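PDB 6WB4: acarbose Kinase Mak1 from Uncultured bacterium, which phosphorylates the antidiabetic drug acarbose with ATP as the probable phosphate donor, as a member of the pfkB family of carbohydrate kinases. Local coordinates for residues H62-R76 / D267-D279. Numbering follows the deposited sequence.
Sequences HTGNGVALGVHALGR and DSFVAAFLCHYLD. With CA (calcium ion), chain J; AC1 (4,6-dideoxy-4-{[(1S,4R,5S,6S)-4,5,6-trihydroxy-3-(hydroxymethyl)cyclohex-2-en-1-yl]amino}-alpha-D-glucopyranose), chain D; ATP (adenosine-5'-triphosphate), chain H.
D267 turns its carboxylate to H62, at the end of the contact where drug and nucleotide meet. OD2 of D267 takes a weak, strongly bent hydrogen bond from H62 ND1 (2.8 Å, 122° at the hydrogen), the ring and carboxylate planes being inclined to each other. Through its second ring nitrogen, NE2, H62 is hydrogen-bonded at 2.8 Å to O4 of the acarbose fragment AC1, which lies near the ring plane; either could be the donor. The other carboxylate oxygen, D267 OD1, lies 3.5 Å from the γ-phosphate oxygen O3G of ATP and accepts a weak bond from a water on the calcium ion, which T63 also binds through its carbonyl oxygen. Behind the carboxylate, CB of D267 packs on the backbone of G66. V270 adds an apolar contact to V67, and both also touch H156 of strand 152-157. At A271 the helices 65-73 and 267-279 cross at -44°, their axes 8.0 Å apart; the methyl CB of A271 sits 3.6 Å from CA of G70, where the lack of a side chain permits the close approach. A272 and C275 receive L74, whose CD1 lies 3.7 Å from C275 SG. C275 SG, held beside its backbone N (chi1 -80°), also meets V71 and the aliphatic part of R76, while C275 CB lies over one face of the guanidinium. Finally, D279 OD2 forms a salt bridge with R76 NH2 (2.8 Å). The helix pairing thus sets D267 beside both H62 and the γ-phosphate, consistent with the catalytic aspartate of the pfkB GAGD motif.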
loop_
_atom_site.group_PDB
_atom_site.type_symbol
_atom_site.label_atom_id
_atom_site.label_comp_id
_atom_site.label_asym_id
_atom_site.label_seq_id
_atom_site.Cartn_x
_atom_site.Cartn_y
_atom_site.Cartn_z
ATOM N N HIS B 62 -2.421 -12.404 6.454
ATOM C CA HIS B 62 -2.743 -13.796 6.741
ATOM C C HIS B 62 -2.087 -14.349 8.004
ATOM O O HIS B 62 -2.362 -15.482 8.400
ATOM C CB HIS B 62 -2.363 -14.668 5.538
ATOM C CG HIS B 62 -0.885 -14.770 5.306
ATOM N ND1 HIS B 62 -0.046 -15.469 6.147
ATOM C CD2 HIS B 62 -0.099 -14.264 4.328
ATOM C CE1 HIS B 62 1.196 -15.380 5.703
ATOM N NE2 HIS B 62 1.190 -14.655 4.600
ATOM N N THR B 63 -1.272 -13.536 8.662
ATOM C CA THR B 63 -0.319 -14.043 9.631
ATOM C C THR B 63 -0.993 -14.655 10.864
ATOM O O THR B 63 -0.658 -15.787 11.284
ATOM C CB THR B 63 0.632 -12.909 10.056
ATOM O OG1 THR B 63 1.284 -12.392 8.892
ATOM C CG2 THR B 63 1.669 -13.400 11.053
ATOM N N GLY B 64 -1.910 -13.909 11.466
ATOM C CA GLY B 64 -2.689 -14.474 12.559
ATOM C C GLY B 64 -4.014 -14.938 11.983
ATOM O O GLY B 64 -4.580 -15.954 12.348
ATOM N N ASN B 65 -4.450 -14.185 10.987
ATOM C CA ASN B 65 -5.755 -14.325 10.384
ATOM C C ASN B 65 -5.992 -15.630 9.626
ATOM O O ASN B 65 -7.093 -16.170 9.633
ATOM C CB ASN B 65 -5.965 -13.124 9.453
ATOM C CG ASN B 65 -7.284 -13.168 8.739
ATOM O OD1 ASN B 65 -8.344 -13.137 9.361
ATOM N ND2 ASN B 65 -7.229 -13.232 7.416
ATOM N N GLY B 66 -4.959 -16.154 8.988
ATOM C CA GLY B 66 -5.116 -17.375 8.223
ATOM C C GLY B 66 -5.555 -18.560 9.051
ATOM O O GLY B 66 -6.488 -19.272 8.668
ATOM N N VAL B 67 -4.897 -18.759 10.194
ATOM C CA VAL B 67 -5.207 -19.871 11.087
ATOM C C VAL B 67 -6.634 -19.787 11.630
ATOM O O VAL B 67 -7.369 -20.782 11.607
ATOM C CB VAL B 67 -4.220 -19.942 12.252
ATOM C CG1 VAL B 67 -4.653 -21.011 13.238
ATOM C CG2 VAL B 67 -2.813 -20.227 11.726
ATOM N N ALA B 68 -7.033 -18.600 12.085
ATOM C CA ALA B 68 -8.389 -18.401 12.598
ATOM C C ALA B 68 -9.445 -18.741 11.546
ATOM O O ALA B 68 -10.469 -19.364 11.855
ATOM C CB ALA B 68 -8.573 -16.968 13.080
ATOM N N LEU B 69 -9.187 -18.330 10.307
ATOM C CA LEU B 69 -10.102 -18.567 9.195
ATOM C C LEU B 69 -10.194 -20.049 8.841
ATOM O O LEU B 69 -11.291 -20.579 8.638
ATOM C CB LEU B 69 -9.651 -17.777 7.967
ATOM C CG LEU B 69 -10.064 -16.320 7.778
ATOM C CD1 LEU B 69 -9.269 -15.733 6.622
ATOM C CD2 LEU B 69 -11.573 -16.224 7.483
ATOM N N GLY B 70 -9.042 -20.711 8.777
ATOM C CA GLY B 70 -8.988 -22.138 8.507
ATOM C C GLY B 70 -9.791 -22.951 9.512
ATOM O O GLY B 70 -10.562 -23.839 9.143
ATOM N N VAL B 71 -9.604 -22.634 10.786
ATOM C CA VAL B 71 -10.314 -23.294 11.867
ATOM C C VAL B 71 -11.824 -23.067 11.782
ATOM O O VAL B 71 -12.628 -23.996 11.945
ATOM C CB VAL B 71 -9.802 -22.799 13.230
ATOM C CG1 VAL B 71 -10.719 -23.274 14.341
ATOM C CG2 VAL B 71 -8.373 -23.286 13.464
ATOM N N HIS B 72 -12.206 -21.821 11.538
ATOM C CA HIS B 72 -13.616 -21.475 11.436
ATOM C C HIS B 72 -14.252 -22.187 10.235
ATOM O O HIS B 72 -15.369 -22.705 10.319
ATOM C CB HIS B 72 -13.782 -19.967 11.315
ATOM C CG HIS B 72 -15.201 -19.508 11.413
ATOM N ND1 HIS B 72 -16.060 -19.504 10.335
ATOM C CD2 HIS B 72 -15.911 -19.026 12.460
ATOM C CE1 HIS B 72 -17.237 -19.040 10.712
ATOM N NE2 HIS B 72 -17.173 -18.739 11.997
ATOM N N ALA B 73 -13.506 -22.243 9.138
ATOM C CA ALA B 73 -13.976 -22.857 7.904
ATOM C C ALA B 73 -14.336 -24.330 8.106
ATOM O O ALA B 73 -15.200 -24.869 7.413
ATOM C CB ALA B 73 -12.908 -22.710 6.803
ATOM N N LEU B 74 -13.662 -24.964 9.061
ATOM C CA LEU B 74 -13.885 -26.367 9.395
ATOM C C LEU B 74 -14.992 -26.548 10.442
ATOM O O LEU B 74 -15.141 -27.617 11.033
ATOM C CB LEU B 74 -12.581 -26.990 9.895
ATOM C CG LEU B 74 -11.560 -27.221 8.780
ATOM C CD1 LEU B 74 -10.193 -27.540 9.338
ATOM C CD2 LEU B 74 -12.035 -28.361 7.910
ATOM N N GLY B 75 -15.771 -25.496 10.660
ATOM C CA GLY B 75 -16.889 -25.569 11.579
ATOM C C GLY B 75 -16.484 -25.682 13.035
ATOM O O GLY B 75 -17.268 -26.120 13.879
ATOM N N ARG B 76 -15.263 -25.260 13.342
ATOM C CA ARG B 76 -14.827 -25.140 14.724
ATOM C C ARG B 76 -14.818 -23.676 15.135
ATOM O O ARG B 76 -14.718 -22.793 14.295
ATOM C CB ARG B 76 -13.436 -25.742 14.924
ATOM C CG ARG B 76 -13.419 -27.219 15.231
ATOM C CD ARG B 76 -13.753 -28.125 14.045
ATOM N NE ARG B 76 -13.325 -29.487 14.375
ATOM C CZ ARG B 76 -13.348 -30.528 13.550
ATOM N NH1 ARG B 76 -13.769 -30.387 12.301
ATOM N NH2 ARG B 76 -12.923 -31.712 13.981
ATOM N N ASP B 267 -0.475 -21.659 6.877
ATOM C CA ASP B 267 -1.555 -21.338 7.797
ATOM C C ASP B 267 -2.666 -22.380 7.718
ATOM O O ASP B 267 -3.232 -22.789 8.737
ATOM C CB ASP B 267 -2.110 -19.954 7.494
ATOM C CG ASP B 267 -1.040 -18.886 7.515
ATOM O OD1 ASP B 267 0.002 -19.091 8.183
ATOM O OD2 ASP B 267 -1.249 -17.833 6.877
ATOM N N SER B 268 -2.945 -22.838 6.507
ATOM C CA SER B 268 -3.966 -23.853 6.302
ATOM C C SER B 268 -3.533 -25.224 6.796
ATOM O O SER B 268 -4.353 -26.004 7.291
ATOM C CB SER B 268 -4.352 -23.922 4.830
ATOM O OG SER B 268 -4.988 -22.712 4.462
ATOM N N PHE B 269 -2.246 -25.522 6.657
ATOM C CA PHE B 269 -1.734 -26.771 7.175
ATOM C C PHE B 269 -2.026 -26.794 8.672
ATOM O O PHE B 269 -2.592 -27.757 9.182
ATOM C CB PHE B 269 -0.233 -26.922 6.904
ATOM C CG PHE B 269 0.311 -28.296 7.228
ATOM C CD1 PHE B 269 0.499 -28.698 8.544
ATOM C CD2 PHE B 269 0.657 -29.174 6.216
ATOM C CE1 PHE B 269 0.993 -29.950 8.840
ATOM C CE2 PHE B 269 1.155 -30.432 6.508
ATOM C CZ PHE B 269 1.320 -30.821 7.819
ATOM N N VAL B 270 -1.663 -25.714 9.359
ATOM C CA VAL B 270 -1.824 -25.626 10.806
ATOM C C VAL B 270 -3.301 -25.733 11.211
ATOM O O VAL B 270 -3.648 -26.549 12.067
ATOM C CB VAL B 270 -1.210 -24.305 11.360
ATOM C CG1 VAL B 270 -1.518 -24.141 12.819
ATOM C CG2 VAL B 270 0.321 -24.280 11.150
ATOM N N ALA B 271 -4.169 -24.945 10.576
ATOM C CA ALA B 271 -5.599 -24.932 10.920
ATOM C C ALA B 271 -6.233 -26.324 10.833
ATOM O O ALA B 271 -6.949 -26.747 11.745
ATOM C CB ALA B 271 -6.353 -23.961 10.036
ATOM N N ALA B 272 -5.969 -27.029 9.733
ATOM C CA ALA B 272 -6.502 -28.374 9.542
ATOM C C ALA B 272 -5.832 -29.386 10.472
ATOM O O ALA B 272 -6.503 -30.271 11.004
ATOM C CB ALA B 272 -6.345 -28.811 8.089
ATOM N N PHE B 273 -4.518 -29.264 10.661
ATOM C CA PHE B 273 -3.798 -30.127 11.600
ATOM C C PHE B 273 -4.424 -30.002 12.984
ATOM O O PHE B 273 -4.785 -30.996 13.610
ATOM C CB PHE B 273 -2.310 -29.765 11.671
ATOM C CG PHE B 273 -1.480 -30.731 12.500
ATOM C CD1 PHE B 273 -1.576 -30.755 13.889
ATOM C CD2 PHE B 273 -0.593 -31.605 11.885
ATOM C CE1 PHE B 273 -0.822 -31.643 14.641
ATOM C CE2 PHE B 273 0.167 -32.494 12.635
ATOM C CZ PHE B 273 0.056 -32.510 14.013
ATOM N N LEU B 274 -4.535 -28.766 13.457
ATOM C CA LEU B 274 -5.093 -28.504 14.769
ATOM C C LEU B 274 -6.494 -29.078 14.927
ATOM O O LEU B 274 -6.797 -29.710 15.936
ATOM C CB LEU B 274 -5.118 -27.000 15.048
ATOM C CG LEU B 274 -3.738 -26.352 15.171
ATOM C CD1 LEU B 274 -3.882 -24.884 15.523
ATOM C CD2 LEU B 274 -2.875 -27.099 16.192
ATOM N N CYS B 275 -7.340 -28.877 13.921
ATOM C CA CYS B 275 -8.729 -29.318 14.009
ATOM C C CYS B 275 -8.824 -30.833 14.110
ATOM O O CYS B 275 -9.572 -31.355 14.939
ATOM C CB CYS B 275 -9.537 -28.802 12.819
ATOM S SG CYS B 275 -10.033 -27.075 13.027
ATOM N N HIS B 276 -8.049 -31.532 13.286
ATOM C CA HIS B 276 -8.039 -32.984 13.332
ATOM C C HIS B 276 -7.480 -33.503 14.651
ATOM O O HIS B 276 -8.096 -34.343 15.304
ATOM C CB HIS B 276 -7.213 -33.551 12.184
ATOM C CG HIS B 276 -7.410 -35.019 11.974
ATOM N ND1 HIS B 276 -6.687 -35.973 12.660
ATOM C CD2 HIS B 276 -8.239 -35.698 11.147
ATOM C CE1 HIS B 276 -7.065 -37.176 12.265
ATOM N NE2 HIS B 276 -8.005 -37.037 11.348
ATOM N N TYR B 277 -6.319 -32.985 15.043
ATOM C CA TYR B 277 -5.596 -33.506 16.198
ATOM C C TYR B 277 -6.388 -33.309 17.478
ATOM O O TYR B 277 -6.444 -34.203 18.311
ATOM C CB TYR B 277 -4.219 -32.849 16.324
ATOM C CG TYR B 277 -3.336 -33.520 17.348
ATOM C CD1 TYR B 277 -2.664 -34.699 17.042
ATOM C CD2 TYR B 277 -3.173 -32.987 18.616
ATOM C CE1 TYR B 277 -1.852 -35.329 17.972
ATOM C CE2 TYR B 277 -2.360 -33.611 19.554
ATOM C CZ TYR B 277 -1.702 -34.784 19.227
ATOM O OH TYR B 277 -0.892 -35.414 20.160
ATOM N N LEU B 278 -6.997 -32.137 17.626
ATOM C CA LEU B 278 -7.834 -31.842 18.785
ATOM C C LEU B 278 -9.051 -32.768 18.892
ATOM O O LEU B 278 -9.606 -32.949 19.974
ATOM C CB LEU B 278 -8.308 -30.385 18.744
ATOM C CG LEU B 278 -7.305 -29.276 19.060
ATOM C CD1 LEU B 278 -7.806 -27.933 18.530
ATOM C CD2 LEU B 278 -7.039 -29.191 20.555
ATOM N N ASP B 279 -9.471 -33.341 17.769
ATOM C CA ASP B 279 -10.599 -34.264 17.770
ATOM C C ASP B 279 -10.159 -35.703 18.003
ATOM O O ASP B 279 -10.687 -36.374 18.884
ATOM C CB ASP B 279 -11.389 -34.167 16.463
ATOM C CG ASP B 279 -12.650 -33.338 16.608
ATOM O OD1 ASP B 279 -12.647 -32.392 17.425
ATOM O OD2 ASP B 279 -13.644 -33.634 15.910
HETATM CA CA CA J . 0.464 -17.631 12.749
HETATM C C1 AC1 D . 8.857 -13.848 11.417
HETATM O O2 AC1 D . 10.694 -14.095 9.854
HETATM C C2 AC1 D . 9.282 -14.283 10.024
HETATM C C4A AC1 D . 4.650 -13.067 4.758
HETATM C C3 AC1 D . 8.522 -13.535 8.935
HETATM O O3 AC1 D . 8.748 -14.221 7.694
HETATM C C4 AC1 D . 7.016 -13.453 9.205
HETATM N N4A AC1 D . 6.451 -12.343 8.450
HETATM C C5 AC1 D . 6.649 -13.279 10.683
HETATM O O5 AC1 D . 7.455 -14.079 11.544
HETATM C C6 AC1 D . 5.202 -13.682 10.936
HETATM C C1B AC1 D . 6.261 -12.466 7.014
HETATM C C2B AC1 D . 5.270 -11.415 6.489
HETATM O O2B AC1 D . 4.774 -10.610 7.568
HETATM C C3B AC1 D . 4.101 -12.024 5.717
HETATM O O3B AC1 D . 3.369 -11.006 5.017
HETATM O O4 AC1 D . 3.657 -13.514 3.829
HETATM C C5B AC1 D . 5.068 -14.178 5.656
HETATM C C7B AC1 D . 5.872 -13.890 6.675
HETATM C C6B AC1 D . 4.577 -15.591 5.471
HETATM O O6B AC1 D . 4.153 -16.094 6.747
HETATM P PG ATP H . 4.010 -19.088 5.203
HETATM O O1G ATP H . 3.968 -18.496 3.812
HETATM O O2G ATP H . 5.279 -18.800 5.973
HETATM O O3G ATP H . 2.740 -18.898 5.996
HETATM P PB ATP H . 5.368 -21.381 4.294
HETATM O O1B ATP H . 5.716 -20.663 3.011
HETATM O O2B ATP H . 6.414 -21.560 5.371
HETATM O O3B ATP H . 4.072 -20.676 4.945
HETATM P PA ATP H . 5.589 -23.885 3.021
HETATM O O1A ATP H . 6.791 -24.353 3.808
HETATM O O2A ATP H . 5.783 -23.296 1.642
HETATM O O3A ATP H . 4.773 -22.829 3.923
HETATM O "O5'" ATP H . 4.529 -25.099 2.915
HETATM C "C5'" ATP H . 3.683 -25.416 4.025
HETATM C "C4'" ATP H . 2.849 -26.676 3.778
HETATM O "O4'" ATP H . 1.828 -26.436 2.803
HETATM C "C3'" ATP H . 3.677 -27.850 3.280
HETATM O "O3'" ATP H . 3.968 -28.762 4.339
HETATM C "C2'" ATP H . 2.816 -28.526 2.232
HETATM O "O2'" ATP H . 2.185 -29.696 2.765
HETATM C "C1'" ATP H . 1.777 -27.490 1.838
HETATM N N9 ATP H . 2.247 -26.963 0.539
HETATM C C8 ATP H . 2.891 -25.793 0.352
HETATM N N7 ATP H . 3.208 -25.607 -0.955
HETATM C C5 ATP H . 2.765 -26.688 -1.625
HETATM C C6 ATP H . 2.769 -27.136 -3.033
HETATM N N6 ATP H . 3.325 -26.369 -3.999
HETATM N N1 ATP H . 2.201 -28.330 -3.313
HETATM C C2 ATP H . 1.643 -29.095 -2.355
HETATM N N3 ATP H . 1.601 -28.753 -1.057
HETATM C C4 ATP H . 2.134 -27.580 -0.638
HETATM O O HOH W 1 0.732 -19.684 11.508
HETATM O O HOH W 2 2.623 -17.185 12.703
#